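C. albicans actin interacting protein Aip5 (Candida albicans SC5314, PDB 6M4C) binds actin and probably promotes actin nucleation as part of the polarisome complex that supports filamentous growth. Local coordinates at residues V12-S17 and A33-N38; Q80-A85 and Y89-L94. All blocks are in the same frame, centred on the assembly; numbering follows the deposited sequence.

Contact 1 of 2, residues V12-S17 and A33-N38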
loop_
_atom_site.group_PDB
_atom_site.type_symbol
_atom_site.label_atom_id
_atom_site.label_comp_id
_atom_site.label_asym_id
_atom_site.label_seq_id
_atom_site.Cartn_x
_atom_site.Cartn_y
_atom_site.Cartn_z
ATOM N N VAL A 12 -6.183 5.774 7.596
ATOM C CA VAL A 12 -6.417 6.505 6.360
ATOM C C VAL A 12 -5.769 5.766 5.189
ATOM O O VAL A 12 -4.630 5.340 5.272
ATOM C CB VAL A 12 -5.952 7.966 6.460
ATOM C CG1 VAL A 12 -6.049 8.655 5.107
ATOM C CG2 VAL A 12 -6.696 8.743 7.550
ATOM N N TYR A 13 -6.512 5.582 4.099
ATOM C CA TYR A 13 -5.980 4.834 2.978
ATOM C C TYR A 13 -6.107 5.691 1.741
ATOM O O TYR A 13 -7.068 6.451 1.621
ATOM C CB TYR A 13 -6.782 3.566 2.684
ATOM C CG TYR A 13 -6.898 2.611 3.841
ATOM C CD1 TYR A 13 -5.820 1.857 4.262
ATOM C CD2 TYR A 13 -8.087 2.474 4.531
ATOM C CE1 TYR A 13 -5.923 0.987 5.334
ATOM C CE2 TYR A 13 -8.199 1.622 5.617
ATOM C CZ TYR A 13 -7.115 0.871 6.019
ATOM O OH TYR A 13 -7.229 0.041 7.099
ATOM N N ILE A 14 -5.104 5.561 0.869
ATOM C CA ILE A 14 -5.246 5.891 -0.532
ATOM C C ILE A 14 -5.628 4.626 -1.296
ATOM O O ILE A 14 -4.852 3.671 -1.367
ATOM C CB ILE A 14 -3.967 6.519 -1.084
ATOM C CG1 ILE A 14 -3.689 7.846 -0.383
ATOM C CG2 ILE A 14 -4.104 6.705 -2.576
ATOM C CD1 ILE A 14 -2.669 8.705 -1.071
ATOM N N PHE A 15 -6.850 4.639 -1.853
ATOM C CA PHE A 15 -7.304 3.586 -2.739
ATOM C C PHE A 15 -6.740 3.906 -4.115
ATOM O O PHE A 15 -6.737 5.071 -4.515
ATOM C CB PHE A 15 -8.829 3.476 -2.701
ATOM C CG PHE A 15 -9.394 2.653 -1.567
ATOM C CD1 PHE A 15 -8.762 2.586 -0.330
ATOM C CD2 PHE A 15 -10.553 1.919 -1.741
ATOM C CE1 PHE A 15 -9.300 1.842 0.714
ATOM C CE2 PHE A 15 -11.084 1.167 -0.698
ATOM C CZ PHE A 15 -10.468 1.131 0.531
ATOM N N THR A 16 -6.202 2.884 -4.790
ATOM C CA THR A 16 -5.573 3.103 -6.084
ATOM C C THR A 16 -5.415 1.784 -6.844
ATOM O O THR A 16 -5.813 0.717 -6.357
ATOM C CB THR A 16 -4.231 3.829 -5.944
ATOM O OG1 THR A 16 -3.882 4.222 -7.269
ATOM C CG2 THR A 16 -3.133 2.960 -5.368
ATOM N N SER A 17 -4.834 1.884 -8.049
ATOM C CA SER A 17 -4.503 0.702 -8.827
ATOM C C SER A 17 -3.143 0.854 -9.499
ATOM O O SER A 17 -2.968 1.717 -10.349
ATOM C CB SER A 17 -5.578 0.396 -9.835
ATOM O OG SER A 17 -5.276 -0.785 -10.561
ATOM N N ALA A 33 1.350 13.447 -1.603
ATOM C CA ALA A 33 2.055 14.679 -1.280
ATOM C C ALA A 33 1.155 15.573 -0.427
ATOM O O ALA A 33 1.578 16.112 0.594
ATOM C CB ALA A 33 2.466 15.354 -2.560
ATOM N N ILE A 34 -0.113 15.698 -0.834
ATOM C CA ILE A 34 -1.055 16.465 -0.043
ATOM C C ILE A 34 -1.195 15.840 1.341
ATOM O O ILE A 34 -1.332 16.557 2.325
ATOM C CB ILE A 34 -2.429 16.517 -0.722
ATOM C CG1 ILE A 34 -2.415 17.302 -2.032
ATOM C CG2 ILE A 34 -3.450 17.056 0.271
ATOM C CD1 ILE A 34 -3.778 17.458 -2.662
ATOM N N LEU A 35 -1.267 14.505 1.406
ATOM C CA LEU A 35 -1.581 13.895 2.685
ATOM C C LEU A 35 -0.407 14.113 3.629
ATOM O O LEU A 35 -0.599 14.399 4.819
ATOM C CB LEU A 35 -1.949 12.416 2.521
ATOM C CG LEU A 35 -3.365 12.123 2.004
ATOM C CD1 LEU A 35 -3.743 10.674 2.251
ATOM C CD2 LEU A 35 -4.421 13.025 2.643
ATOM N N GLN A 36 0.793 14.020 3.041
ATOM C CA GLN A 36 2.039 14.017 3.784
ATOM C C GLN A 36 2.326 15.455 4.186
ATOM O O GLN A 36 2.641 15.715 5.339
ATOM C CB GLN A 36 3.149 13.350 2.975
ATOM C CG GLN A 36 4.484 13.287 3.695
ATOM C CD GLN A 36 5.591 12.899 2.745
ATOM O OE1 GLN A 36 5.353 12.392 1.650
ATOM N NE2 GLN A 36 6.826 13.151 3.154
ATOM N N GLY A 37 2.094 16.376 3.246
ATOM C CA GLY A 37 2.039 17.810 3.503
ATOM C C GLY A 37 1.143 18.271 4.666
ATOM O O GLY A 37 1.302 19.386 5.158
ATOM N N ASN A 38 0.212 17.429 5.120
ATOM C CA ASN A 38 -0.811 17.867 6.045
ATOM C C ASN A 38 -0.737 17.034 7.310
ATOM O O ASN A 38 -1.684 17.028 8.103
ATOM C CB ASN A 38 -2.218 17.680 5.481
ATOM C CG ASN A 38 -2.733 18.884 4.721
ATOM O OD1 ASN A 38 -3.485 19.707 5.260
ATOM N ND2 ASN A 38 -2.347 18.973 3.457
#

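Contact 2 of 2, residues Q80-A85 and Y89-L94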
loop_
_atom_site.group_PDB
_atom_site.type_symbol
_atom_site.label_atom_id
_atom_site.label_comp_id
_atom_site.label_asym_id
_atom_site.label_seq_id
_atom_site.Cartn_x
_atom_site.Cartn_y
_atom_site.Cartn_z
ATOM N N GLN A 80 -9.673 14.298 -7.085
ATOM C CA GLN A 80 -10.139 15.611 -7.502
ATOM C C GLN A 80 -10.779 16.313 -6.304
ATOM O O GLN A 80 -10.421 17.436 -5.952
ATOM C CB GLN A 80 -11.082 15.475 -8.703
ATOM C CG GLN A 80 -11.559 16.804 -9.285
ATOM C CD GLN A 80 -10.444 17.678 -9.808
ATOM O OE1 GLN A 80 -10.006 17.555 -10.959
ATOM N NE2 GLN A 80 -9.993 18.589 -8.956
ATOM N N GLU A 81 -11.738 15.622 -5.686
ATOM C CA GLU A 81 -12.400 16.120 -4.501
ATOM C C GLU A 81 -11.373 16.598 -3.475
ATOM O O GLU A 81 -11.474 17.733 -3.024
ATOM C CB GLU A 81 -13.270 15.011 -3.925
ATOM C CG GLU A 81 -14.557 14.799 -4.693
ATOM C CD GLU A 81 -15.362 13.619 -4.183
ATOM O OE1 GLU A 81 -15.902 13.684 -3.049
ATOM O OE2 GLU A 81 -15.408 12.623 -4.898
ATOM N N ILE A 82 -10.415 15.719 -3.110
ATOM C CA ILE A 82 -9.341 15.999 -2.159
ATOM C C ILE A 82 -8.546 17.240 -2.568
ATOM O O ILE A 82 -8.357 18.132 -1.736
ATOM C CB ILE A 82 -8.425 14.786 -1.908
ATOM C CG1 ILE A 82 -9.205 13.618 -1.297
ATOM C CG2 ILE A 82 -7.273 15.191 -1.004
ATOM C CD1 ILE A 82 -9.862 13.925 0.045
ATOM N N GLU A 83 -8.103 17.289 -3.839
ATOM C CA GLU A 83 -7.490 18.475 -4.424
ATOM C C GLU A 83 -8.364 19.688 -4.121
ATOM O O GLU A 83 -7.837 20.709 -3.705
ATOM C CB GLU A 83 -7.242 18.359 -5.932
ATOM N N ASP A 84 -9.692 19.554 -4.285
ATOM C CA ASP A 84 -10.618 20.646 -3.991
ATOM C C ASP A 84 -10.540 20.986 -2.498
ATOM O O ASP A 84 -10.059 22.061 -2.152
ATOM C CB ASP A 84 -12.015 20.448 -4.613
ATOM C CG ASP A 84 -12.041 20.416 -6.145
ATOM O OD1 ASP A 84 -10.993 20.755 -6.767
ATOM O OD2 ASP A 84 -13.108 20.039 -6.721
ATOM N N ALA A 85 -10.938 20.046 -1.627
ATOM C CA ALA A 85 -10.942 20.234 -0.179
ATOM C C ALA A 85 -9.658 20.921 0.303
ATOM O O ALA A 85 -9.699 21.803 1.164
ATOM C CB ALA A 85 -11.153 18.904 0.512
ATOM N N TYR A 89 -8.996 24.676 1.994
ATOM C CA TYR A 89 -8.574 24.518 3.379
ATOM C C TYR A 89 -9.652 23.807 4.192
ATOM O O TYR A 89 -10.014 24.266 5.275
ATOM C CB TYR A 89 -8.213 25.861 4.031
ATOM C CG TYR A 89 -7.013 26.556 3.436
ATOM C CD1 TYR A 89 -5.760 25.960 3.420
ATOM C CD2 TYR A 89 -7.103 27.844 2.933
ATOM C CE1 TYR A 89 -4.636 26.616 2.931
ATOM C CE2 TYR A 89 -5.997 28.511 2.418
ATOM C CZ TYR A 89 -4.756 27.894 2.407
ATOM O OH TYR A 89 -3.680 28.552 1.875
ATOM N N ARG A 90 -10.131 22.667 3.686
ATOM C CA ARG A 90 -11.225 21.961 4.338
ATOM C C ARG A 90 -10.915 20.468 4.489
ATOM O O ARG A 90 -11.823 19.681 4.766
ATOM C CB ARG A 90 -12.522 22.185 3.548
ATOM C CG ARG A 90 -13.676 22.703 4.395
ATOM C CD ARG A 90 -13.654 24.216 4.312
ATOM N NE ARG A 90 -14.288 25.013 5.348
ATOM C CZ ARG A 90 -13.989 26.291 5.569
ATOM N NH1 ARG A 90 -13.049 26.891 4.854
ATOM N NH2 ARG A 90 -14.625 26.964 6.509
ATOM N N LEU A 91 -9.633 20.088 4.342
ATOM C CA LEU A 91 -9.253 18.695 4.148
ATOM C C LEU A 91 -9.543 17.868 5.394
ATOM O O LEU A 91 -10.062 16.760 5.280
ATOM C CB LEU A 91 -7.790 18.588 3.724
ATOM C CG LEU A 91 -7.234 17.170 3.626
ATOM C CD1 LEU A 91 -8.070 16.306 2.681
ATOM C CD2 LEU A 91 -5.796 17.217 3.146
ATOM N N ARG A 92 -9.244 18.425 6.568
ATOM C CA ARG A 92 -9.315 17.653 7.796
ATOM C C ARG A 92 -10.776 17.485 8.201
ATOM O O ARG A 92 -11.132 16.521 8.885
ATOM C CB ARG A 92 -8.386 18.237 8.866
ATOM C CG ARG A 92 -6.919 17.891 8.645
ATOM C CD ARG A 92 -5.952 18.389 9.701
ATOM N NE ARG A 92 -5.662 17.387 10.713
ATOM C CZ ARG A 92 -4.499 16.744 10.835
ATOM N NH1 ARG A 92 -3.504 16.995 9.994
ATOM N NH2 ARG A 92 -4.344 15.854 11.807
ATOM N N GLU A 93 -11.602 18.424 7.721
ATOM C CA GLU A 93 -13.046 18.389 7.869
ATOM C C GLU A 93 -13.642 17.261 7.022
ATOM O O GLU A 93 -14.272 16.381 7.626
ATOM C CB GLU A 93 -13.640 19.765 7.576
ATOM C CG GLU A 93 -15.117 19.857 7.902
ATOM C CD GLU A 93 -15.727 21.225 7.680
ATOM O OE1 GLU A 93 -15.630 21.734 6.536
ATOM O OE2 GLU A 93 -16.279 21.788 8.659
ATOM N N LEU A 94 -13.426 17.254 5.672
ATOM C CA LEU A 94 -13.909 16.111 4.878
ATOM C C LEU A 94 -13.421 14.840 5.547
ATOM O O LEU A 94 -14.217 13.921 5.730
ATOM C CB LEU A 94 -13.594 16.094 3.368
#

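Contact 1 of 2, residues V12-S17 and A33-N38
Leu35, near the end of helix 22-36, reaches in between Val12 and Ile14 of strand 12-16, and all the contact across the two segments is apolar. A single methyl does the touching: Leu35 CD1 lies 3.9 Å from Ile14 CG1 and 4.0 Å from Ile14 CD1, so it rests alongside the outer arm of the isoleucine, the two side chains running past one another in opposite directions. The same CD1 comes within 4.2 Å of Val12 CG1, where the side chains meet at a slant. With Val12 CG1 set opposite the backbone N (chi1 173°), the valine offers this branch to the leucine. Both strand residues point toward the helix and are two positions apart, on one face of the strand; Tyr13 points away from it. No hydrogen bond joins the segments. On the helix segment, Asn38 ND2 donates to Ile34 O over 2.9 Å. Around this buried apolar layer, Phe42 touches both Ile14 and Leu35, and Val69 of strand 68-71 touches both Val12 and Leu35. The helix thus packs on the sheet as the connection of the beta-alpha-beta unit formed by strands 12-16 and 43-46.

Contact 2 of 2, residues Q80-A85 and Y89-L94
Leu91 turns its CG opposite the backbone N (chi1 174°), while Ile82 holds CG2 anti to its own N and a bent chi2 (-60°) swings CD1 to the same leucine methyl; these settings bring the two branched side chains together across the turn between helices 79-87 and 91-96. Leu91 CD1 is the meeting point, 3.9 Å from Ile82 CG2 and 4.0 Å from Ile82 CD1. Ala85 CB lies 4.1 Å from Leu91 CA, where the start of the second helix passes close to the end of the first. The backbone bond is Arg90 N to Ala85 O, 2.7 Å long with an N-H...O angle of 156°. Together with Tyr89 N to Asn86 O it forms a Schellman motif, in which Tyr89, with its positive phi, is the C-prime residue. Arg90 then serves as N-cap of the next helix, its carbonyl O accepting from Leu94 N at 3.0 Å. Its side chain leads away from Ala85; Arg90 NE makes a long ion pair with Glu93 OE1, at 3.7 Å, and NH1 a weak hydrogen bond to Glu88 O. Backbone hydrogen bonding therefore ends one helix just before the next begins, while buried aliphatic groups of Ile82, Ala85 and Leu91 pack the two together.

Overall arrangement
Contact 1 closes before contact 2 opens along the chain, and their centres lie about 12 Å apart. Helix 22-36 is the common element: Leu35 faces the sheet, whereas Ile34 meets the C-terminal helices, its CG2 lying 3.7 Å from Leu91 CD2. Asn38, just beyond that helix, also packs on Leu91, and Ile82 touches Leu31 one turn earlier. Contact 1 thus belongs to the beta-alpha-beta unit at the start of the four-stranded mixed sheet, in keeping with the thioredoxin clan, and contact 2 to the pair of C-terminal helices, 79-87 and 91-96, that follows the last strand, 74-78. Helix 22-36 thus contacts the sheet through Leu35 and the C-terminal helices through Leu31 and Ile34.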